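PDB 5LO9: cytochrome C from Marichromatium purpuratum 984, which probably oxidises thiosulfate to tetrathionate, and can run the reverse reaction, moving electrons through covalently bound c-type hemes. Local coordinates for residues F268-T271 with N272-P275; G30-E33 with A34-A37; T459-E462 with A463-A467. One frame throughout, in Å; residues are numbered along the deposited sequence.

In the fold
From the N terminus, interaction 2 comes first, in the loop between helices 22-25 and 45-57. It closes a short turn beside the first heme. Interaction 1 follows at the end of helix 256-269 and turns the chain into the loop toward helix 292-295. Interaction 3 starts helix 460-470. The three lie in series, and none nests in or crosses another. Interactions 2 and 3 stand on opposite sides of the chain's centre, their own centres about 46 Å apart. Interactions 1 and 3 do not touch, but both reach the heme attached to Cys402 and Cys405, one through Arg269 and the other through Val466.

Interaction 1. Residues F268-T271 with N272-P275; sequences FRHT and NTDP. With HEC (heme c), chain F.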
loop_
_atom_site.group_PDB
_atom_site.type_symbol
_atom_site.label_atom_id
_atom_site.label_comp_id
_atom_site.label_asym_id
_atom_site.label_seq_id
_atom_site.Cartn_x
_atom_site.Cartn_y
_atom_site.Cartn_z
ATOM N N PHE A 268 11.311 12.812 -2.917
ATOM C CA PHE A 268 12.348 11.800 -2.780
ATOM C C PHE A 268 13.732 12.384 -3.059
ATOM O O PHE A 268 14.711 12.066 -2.367
ATOM C CB PHE A 268 12.043 10.653 -3.745
ATOM C CG PHE A 268 12.665 9.341 -3.369
ATOM C CD1 PHE A 268 11.988 8.456 -2.554
ATOM C CD2 PHE A 268 13.912 8.986 -3.857
ATOM C CE1 PHE A 268 12.536 7.221 -2.215
ATOM C CE2 PHE A 268 14.465 7.760 -3.532
ATOM C CZ PHE A 268 13.768 6.870 -2.695
ATOM N N ARG A 269 13.823 13.228 -4.087
ATOM C CA ARG A 269 15.069 13.804 -4.566
ATOM C C ARG A 269 15.454 15.091 -3.824
ATOM O O ARG A 269 16.647 15.404 -3.689
ATOM C CB ARG A 269 14.920 14.072 -6.073
ATOM C CG ARG A 269 16.101 14.696 -6.780
ATOM C CD ARG A 269 17.275 13.753 -6.872
ATOM N NE ARG A 269 18.181 13.871 -5.734
ATOM C CZ ARG A 269 19.360 13.267 -5.627
ATOM N NH1 ARG A 269 19.826 12.476 -6.591
ATOM N NH2 ARG A 269 20.069 13.453 -4.529
ATOM N N HIS A 270 14.484 15.860 -3.348
ATOM C CA HIS A 270 14.771 17.148 -2.730
ATOM C C HIS A 270 14.182 17.207 -1.335
ATOM O O HIS A 270 13.653 18.228 -0.917
ATOM C CB HIS A 270 14.257 18.287 -3.599
ATOM C CG HIS A 270 14.814 18.270 -4.998
ATOM N ND1 HIS A 270 16.032 18.829 -5.325
ATOM C CD2 HIS A 270 14.329 17.737 -6.145
ATOM C CE1 HIS A 270 16.257 18.668 -6.615
ATOM N NE2 HIS A 270 15.245 18.001 -7.137
ATOM N N THR A 271 14.326 16.104 -0.590
ATOM C CA THR A 271 13.619 15.937 0.670
ATOM C C THR A 271 13.895 17.091 1.621
ATOM O O THR A 271 12.999 17.540 2.358
ATOM C CB THR A 271 14.032 14.627 1.333
ATOM O OG1 THR A 271 14.272 13.611 0.343
ATOM C CG2 THR A 271 12.916 14.164 2.241
ATOM N N ASN A 272 15.119 17.608 1.597
ATOM C CA ASN A 272 15.558 18.545 2.617
ATOM C C ASN A 272 15.228 19.993 2.278
ATOM O O ASN A 272 15.310 20.850 3.164
ATOM C CB ASN A 272 17.065 18.414 2.814
ATOM C CG ASN A 272 17.825 18.878 1.614
ATOM O OD1 ASN A 272 17.644 18.375 0.515
ATOM N ND2 ASN A 272 18.607 19.918 1.795
ATOM N N THR A 273 14.853 20.276 1.035
ATOM C CA THR A 273 14.611 21.635 0.581
ATOM C C THR A 273 13.177 21.929 0.171
ATOM O O THR A 273 12.797 23.107 0.122
ATOM C CB THR A 273 15.504 21.961 -0.614
ATOM O OG1 THR A 273 15.092 21.158 -1.725
ATOM C CG2 THR A 273 16.911 21.656 -0.275
ATOM N N ASP A 274 12.397 20.922 -0.180
ATOM C CA ASP A 274 11.024 21.166 -0.578
ATOM C C ASP A 274 10.199 21.671 0.612
ATOM O O ASP A 274 10.273 21.099 1.717
ATOM C CB ASP A 274 10.409 19.895 -1.148
ATOM C CG ASP A 274 9.050 20.143 -1.762
ATOM O OD1 ASP A 274 8.989 20.357 -2.995
ATOM O OD2 ASP A 274 8.051 20.130 -1.003
ATOM N N PRO A 275 9.371 22.711 0.416
ATOM C CA PRO A 275 8.634 23.300 1.556
ATOM C C PRO A 275 7.729 22.329 2.287
ATOM O O PRO A 275 7.502 22.510 3.486
ATOM C CB PRO A 275 7.819 24.422 0.904
ATOM C CG PRO A 275 8.561 24.736 -0.345
ATOM C CD PRO A 275 9.104 23.437 -0.827
HETATM FE FE HEC F . 29.549 8.500 -2.026
HETATM C CHA HEC F . 26.120 8.768 -1.427
HETATM C CHB HEC F . 29.957 6.526 0.829
HETATM C CHC HEC F . 32.848 7.942 -2.916
HETATM C CHD HEC F . 29.310 10.980 -4.529
HETATM N NA HEC F . 28.267 7.782 -0.547
HETATM C C1A HEC F . 26.946 8.007 -0.469
HETATM C C2A HEC F . 26.346 7.369 0.735
HETATM C C3A HEC F . 27.461 6.703 1.380
HETATM C C4A HEC F . 28.615 7.035 0.502
HETATM C CMA HEC F . 27.399 5.886 2.635
HETATM C CAA HEC F . 24.932 7.338 1.216
HETATM C CBA HEC F . 24.910 7.901 2.641
HETATM C CGA HEC F . 24.167 9.202 2.776
HETATM O O1A HEC F . 23.626 9.684 1.769
HETATM O O2A HEC F . 24.149 9.730 3.908
HETATM N NB HEC F . 31.109 7.420 -1.190
HETATM C C1B HEC F . 31.092 6.712 -0.069
HETATM C C2B HEC F . 32.391 6.065 0.224
HETATM C C3B HEC F . 33.243 6.475 -0.888
HETATM C C4B HEC F . 32.329 7.298 -1.713
HETATM C CMB HEC F . 32.739 5.218 1.393
HETATM C CAB HEC F . 34.680 6.119 -1.161
HETATM C CBB HEC F . 34.746 4.616 -1.287
HETATM N NC HEC F . 30.848 9.315 -3.448
HETATM C C1C HEC F . 32.111 8.966 -3.646
HETATM C C2C HEC F . 32.790 9.755 -4.687
HETATM C C3C HEC F . 31.761 10.656 -5.168
HETATM C C4C HEC F . 30.599 10.305 -4.310
HETATM C CMC HEC F . 34.217 9.638 -5.110
HETATM C CAC HEC F . 31.806 11.749 -6.205
HETATM C CBC HEC F . 32.323 11.393 -7.558
HETATM N ND HEC F . 27.998 9.636 -2.837
HETATM C C1D HEC F . 28.091 10.545 -3.819
HETATM C C2D HEC F . 26.763 11.124 -4.154
HETATM C C3D HEC F . 25.835 10.460 -3.255
HETATM C C4D HEC F . 26.703 9.558 -2.487
HETATM C CMD HEC F . 26.412 12.143 -5.176
HETATM C CAD HEC F . 24.367 10.694 -3.170
HETATM C CBD HEC F . 23.747 9.971 -4.363
HETATM C CGD HEC F . 22.616 10.769 -5.000
HETATM O O1D HEC F . 22.297 11.904 -4.603
HETATM O O2D HEC F . 22.025 10.267 -5.961
#
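The C-terminal end of helix 256-269 runs into a tight turn in which the His270 carbonyl gathers the backbone of Thr273 and Asp274. His270 is the first residue to leave helical geometry. Its O accepts from Asp274 N at 3.1 Å, with the donor almost in line with the C=O bond (174°). Thr273 N also binds His270 O at 3.1 Å, but comes from above the carbonyl plane. Two N-H groups thus grip one oxygen from different directions. Thr273 OG1 sits 3.5 Å from His270 CB. Glu418, far along the chain, holds His270 ND1. Asp274 OD1 forms a salt bridge with Arg266, and its OD2 accepts from Arg276 N. One step back, the last helical residue, Arg269, reaches a heme propionate. Its CG is anti to the backbone N (chi1 179°) and lies over one face of the His270 ring, toward the rim. The chain then bends twice to bring the guanidinium edge to the carboxylate. A methionine in place of Arg269 would probably leave this propionate without its positively charged partner and these hydrogen bonds. Arg269 NH1 donates to O2D of the heme at 3.2 Å, and Arg269 NH2 to O1D at 2.7 Å.

Interaction 2. Residues G30-E33 with A34-A37; sequences GGDE and ALGA. With HEC (heme c), chain C; EDO (1,2-ethanediol), chain U.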
loop_
_atom_site.group_PDB
_atom_site.type_symbol
_atom_site.label_atom_id
_atom_site.label_comp_id
_atom_site.label_asym_id
_atom_site.label_seq_id
_atom_site.Cartn_x
_atom_site.Cartn_y
_atom_site.Cartn_z
ATOM N N GLY A 30 32.933 35.970 -20.379
ATOM C CA GLY A 30 31.874 35.114 -20.853
ATOM C C GLY A 30 32.199 34.105 -21.931
ATOM O O GLY A 30 31.294 33.356 -22.307
ATOM N N GLY A 31 33.423 34.056 -22.462
ATOM C CA GLY A 31 33.754 33.101 -23.510
ATOM C C GLY A 31 33.417 33.585 -24.909
ATOM O O GLY A 31 32.858 34.664 -25.121
ATOM N N ASP A 32 33.772 32.763 -25.900
ATOM C CA ASP A 32 33.477 33.116 -27.287
ATOM C C ASP A 32 33.167 31.851 -28.075
ATOM O O ASP A 32 33.985 30.931 -28.130
ATOM C CB ASP A 32 34.642 33.877 -27.927
ATOM C CG ASP A 32 34.274 34.491 -29.273
ATOM O OD1 ASP A 32 34.521 33.851 -30.312
ATOM O OD2 ASP A 32 33.706 35.607 -29.289
ATOM N N GLU A 33 31.997 31.825 -28.717
ATOM C CA GLU A 33 31.591 30.649 -29.471
ATOM C C GLU A 33 32.534 30.367 -30.627
ATOM O O GLU A 33 32.955 29.223 -30.821
ATOM C CB GLU A 33 30.181 30.842 -29.996
ATOM C CG GLU A 33 29.123 30.463 -29.032
ATOM C CD GLU A 33 29.100 28.979 -28.746
ATOM O OE1 GLU A 33 29.677 28.172 -29.548
ATOM O OE2 GLU A 33 28.487 28.650 -27.706
ATOM N N ALA A 34 32.847 31.389 -31.434
ATOM C CA ALA A 34 33.642 31.171 -32.654
ATOM C C ALA A 34 35.033 30.607 -32.366
ATOM O O ALA A 34 35.520 29.746 -33.110
ATOM C CB ALA A 34 33.771 32.468 -33.434
ATOM N N LEU A 35 35.713 31.129 -31.332
ATOM C CA LEU A 35 37.032 30.648 -30.933
ATOM C C LEU A 35 36.959 29.401 -30.064
ATOM O O LEU A 35 37.984 28.737 -29.866
ATOM C CB LEU A 35 37.767 31.728 -30.141
ATOM C CG LEU A 35 37.910 33.087 -30.832
ATOM C CD1 LEU A 35 38.159 34.197 -29.844
ATOM C CD2 LEU A 35 39.071 33.016 -31.799
ATOM N N GLY A 36 35.794 29.089 -29.499
ATOM C CA GLY A 36 35.764 28.025 -28.522
ATOM C C GLY A 36 36.491 28.406 -27.254
ATOM O O GLY A 36 37.034 27.533 -26.560
ATOM N N ALA A 37 36.513 29.698 -26.936
ATOM C CA ALA A 37 37.142 30.183 -25.723
ATOM C C ALA A 37 36.164 30.052 -24.567
ATOM O O ALA A 37 35.002 30.464 -24.674
ATOM C CB ALA A 37 37.552 31.637 -25.904
HETATM FE FE HEC C . 42.353 31.105 -22.551
HETATM C CHA HEC C . 40.806 27.992 -22.239
HETATM C CHB HEC C . 42.765 31.257 -19.045
HETATM C CHC HEC C . 44.229 34.054 -22.894
HETATM C CHD HEC C . 41.733 31.094 -26.021
HETATM N NA HEC C . 41.876 29.868 -20.927
HETATM C C1A HEC C . 41.257 28.672 -21.012
HETATM C C2A HEC C . 41.065 28.012 -19.688
HETATM C C3A HEC C . 41.655 28.982 -18.766
HETATM C C4A HEC C . 42.114 30.091 -19.631
HETATM C CMA HEC C . 41.737 28.831 -17.289
HETATM C CAA HEC C . 40.424 26.686 -19.330
HETATM C CBA HEC C . 38.975 26.992 -19.001
HETATM C CGA HEC C . 38.194 25.886 -18.320
HETATM O O1A HEC C . 36.949 26.025 -18.253
HETATM O O2A HEC C . 38.766 24.885 -17.839
HETATM N NB HEC C . 43.295 32.408 -21.223
HETATM C C1B HEC C . 43.330 32.300 -19.892
HETATM C C2B HEC C . 44.082 33.387 -19.252
HETATM C C3B HEC C . 44.522 34.217 -20.376
HETATM C C4B HEC C . 43.989 33.513 -21.552
HETATM C CMB HEC C . 44.291 33.580 -17.793
HETATM C CAB HEC C . 45.356 35.456 -20.327
HETATM C CBB HEC C . 46.673 35.114 -19.645
HETATM N NC HEC C . 42.869 32.336 -24.154
HETATM C C1C HEC C . 43.627 33.438 -24.093
HETATM C C2C HEC C . 43.793 34.083 -25.410
HETATM C C3C HEC C . 43.047 33.227 -26.325
HETATM C C4C HEC C . 42.511 32.183 -25.432
HETATM C CMC HEC C . 44.549 35.330 -25.697
HETATM C CAC HEC C . 42.838 33.342 -27.806
HETATM C CBC HEC C . 44.135 33.496 -28.529
HETATM N ND HEC C . 41.450 29.787 -23.885
HETATM C C1D HEC C . 41.312 29.962 -25.202
HETATM C C2D HEC C . 40.620 28.847 -25.862
HETATM C C3D HEC C . 40.334 27.926 -24.775
HETATM C C4D HEC C . 40.909 28.601 -23.582
HETATM C CMD HEC C . 40.299 28.690 -27.311
HETATM C CAD HEC C . 39.692 26.578 -24.923
HETATM C CBD HEC C . 40.871 25.608 -24.828
HETATM C CGD HEC C . 40.441 24.180 -24.986
HETATM O O1D HEC C . 41.096 23.261 -24.414
HETATM O O2D HEC C . 39.452 23.996 -25.716
HETATM C C1 EDO U . 29.467 34.816 -29.781
HETATM O O1 EDO U . 29.940 34.378 -28.492
HETATM C C2 EDO U . 30.601 34.665 -30.804
HETATM O O2 EDO U . 30.008 34.398 -32.076
#
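This is a local turn contact, a hairpin-like reversal with a G1 beta bulge, in the heme-side loop between helices 22-25 and 45-57. Asp32 and Ala37 form a single antiparallel hydrogen-bonded pair. Asp32 N donates to Ala37 O at 2.9 Å, and Ala37 N returns a bond to Asp32 O at 3.1 Å. Gly36 and Ala37 both face Asp32, which makes the bulge. Gly36 has positive phi (68°), a conformation that favours glycine. Gly36 N also reaches back to Glu33 O, from well above that carbonyl plane. Gly31 CA lies beside Ala37 O. The Asp32 side chain braces the bend. Its CG is anti to the backbone N (chi1 -169°), which carries the carboxylate over the turn. The Leu35 side chain crosses it at a slant, with CD1 4.0 Å from Asp32 CB. Asp32 OD2 forms a salt bridge with Arg26, so the two oxygens have separate tasks. The Glu33 carboxylate has partners outside the turn: OE2 accepts from Tyr144 N and Arg94 N. Ala37 CA rests 3.7 Å from heme C2D, next to the heme ligand His25. At the tip of the bend, Leu35 N donates to the anti lone pair of Asp32 OD1 at 3.1 Å.

Interaction 3. Residues T459-E462 with A463-A467; sequences TPQE and AWDVA
Gln461 and Asp465 meet one turn apart on helix 460-470, on a side packed against the protein. Gln461 NE2 donates to Asp465 OD1 at 3.2 Å. The oxygen lies in the amide plane, while the amide comes from above the carboxylate plane; the two planes are 35° apart. Gln461 CG is anti to the backbone N (chi1 -173°), and a bend at chi2 turns the amide back toward Asp465. Gly388 O takes another bond from NE2, and Arg393 forms a salt bridge with Asp465. Asp465 and Trp464 are buried. The Trp464 indole meets the Phe497 ring, and its CD1 lies near Pro460 O. Val466 packs on helix 391-401 and touches the heme. Its N donates to Glu462 O at 2.9 Å. The looser side is the start of the helix, where Thr459 and Pro460 are exposed. Here Thr459, the N-cap, and Glu462 form a capping box. Glu462 N donates to Thr459 OG1 at 3.1 Å, and Thr459 N donates to Glu462 OE1 at 3.1 Å, meeting it from above the carboxylate plane. Beyond CG the Glu462 chain runs extended to this bond. Its other oxygen, OE2, has a long, weak ion pair with Arg393.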
loop_
_atom_site.group_PDB
_atom_site.type_symbol
_atom_site.label_atom_id
_atom_site.label_comp_id
_atom_site.label_asym_id
_atom_site.label_seq_id
_atom_site.Cartn_x
_atom_site.Cartn_y
_atom_site.Cartn_z
ATOM N N THR A 459 37.007 -3.954 -2.921
ATOM C CA THR A 459 36.820 -5.316 -2.473
ATOM C C THR A 459 35.921 -5.336 -1.246
ATOM O O THR A 459 35.747 -4.320 -0.560
ATOM C CB THR A 459 38.163 -5.954 -2.123
ATOM O OG1 THR A 459 38.775 -5.231 -1.047
ATOM C CG2 THR A 459 39.099 -5.922 -3.320
ATOM N N PRO A 460 35.325 -6.482 -0.953
ATOM C CA PRO A 460 34.527 -6.588 0.274
ATOM C C PRO A 460 35.268 -6.079 1.482
ATOM O O PRO A 460 34.767 -5.187 2.187
ATOM C CB PRO A 460 34.250 -8.082 0.360
ATOM C CG PRO A 460 34.246 -8.510 -1.060
ATOM C CD PRO A 460 35.296 -7.715 -1.734
ATOM N N GLN A 461 36.503 -6.554 1.678
ATOM C CA GLN A 461 37.260 -6.157 2.854
ATOM C C GLN A 461 37.503 -4.648 2.862
ATOM O O GLN A 461 37.388 -4.000 3.907
ATOM C CB GLN A 461 38.584 -6.925 2.909
ATOM C CG GLN A 461 39.383 -6.695 4.198
ATOM C CD GLN A 461 38.750 -7.355 5.425
ATOM O OE1 GLN A 461 38.604 -8.587 5.468
ATOM N NE2 GLN A 461 38.349 -6.538 6.419
ATOM N N GLU A 462 37.819 -4.058 1.707
ATOM C CA GLU A 462 37.990 -2.615 1.686
ATOM C C GLU A 462 36.674 -1.946 2.085
ATOM O O GLU A 462 36.654 -1.010 2.893
ATOM C CB GLU A 462 38.464 -2.143 0.298
ATOM C CG GLU A 462 39.917 -2.509 -0.061
ATOM C CD GLU A 462 40.279 -2.400 -1.557
ATOM O OE1 GLU A 462 39.441 -2.080 -2.405
ATOM O OE2 GLU A 462 41.413 -2.738 -1.913
ATOM N N ALA A 463 35.554 -2.446 1.563
ATOM C CA ALA A 463 34.268 -1.874 1.931
ATOM C C ALA A 463 34.026 -1.981 3.420
ATOM O O ALA A 463 33.585 -1.014 4.050
ATOM C CB ALA A 463 33.141 -2.576 1.176
ATOM N N TRP A 464 34.320 -3.146 4.005
ATOM C CA TRP A 464 34.197 -3.297 5.452
ATOM C C TRP A 464 35.068 -2.299 6.214
ATOM O O TRP A 464 34.632 -1.714 7.208
ATOM C CB TRP A 464 34.600 -4.695 5.883
ATOM C CG TRP A 464 33.623 -5.782 5.643
ATOM C CD1 TRP A 464 33.690 -6.744 4.694
ATOM C CD2 TRP A 464 32.440 -6.032 6.396
ATOM N NE1 TRP A 464 32.622 -7.590 4.805
ATOM C CE2 TRP A 464 31.836 -7.168 5.846
ATOM C CE3 TRP A 464 31.825 -5.395 7.489
ATOM C CZ2 TRP A 464 30.641 -7.679 6.338
ATOM C CZ3 TRP A 464 30.659 -5.902 7.969
ATOM C CH2 TRP A 464 30.073 -7.038 7.399
ATOM N N ASP A 465 36.319 -2.119 5.798
ATOM C CA ASP A 465 37.181 -1.203 6.536
ATOM C C ASP A 465 36.688 0.243 6.404
ATOM O O ASP A 465 36.662 0.981 7.397
ATOM C CB ASP A 465 38.638 -1.366 6.086
ATOM C CG ASP A 465 39.196 -2.782 6.402
ATOM O OD1 ASP A 465 38.657 -3.471 7.302
ATOM O OD2 ASP A 465 40.176 -3.227 5.749
ATOM N N VAL A 466 36.281 0.678 5.200
ATOM C CA VAL A 466 35.832 2.069 5.068
ATOM C C VAL A 466 34.540 2.279 5.832
ATOM O O VAL A 466 34.284 3.372 6.359
ATOM C CB VAL A 466 35.634 2.517 3.616
ATOM C CG1 VAL A 466 35.664 4.044 3.593
ATOM C CG2 VAL A 466 36.695 2.036 2.759
ATOM N N ALA A 467 33.669 1.268 5.832
ATOM C CA ALA A 467 32.403 1.384 6.537
ATOM C C ALA A 467 32.630 1.546 8.029
ATOM O O ALA A 467 31.995 2.392 8.678
ATOM C CB ALA A 467 31.535 0.166 6.250
#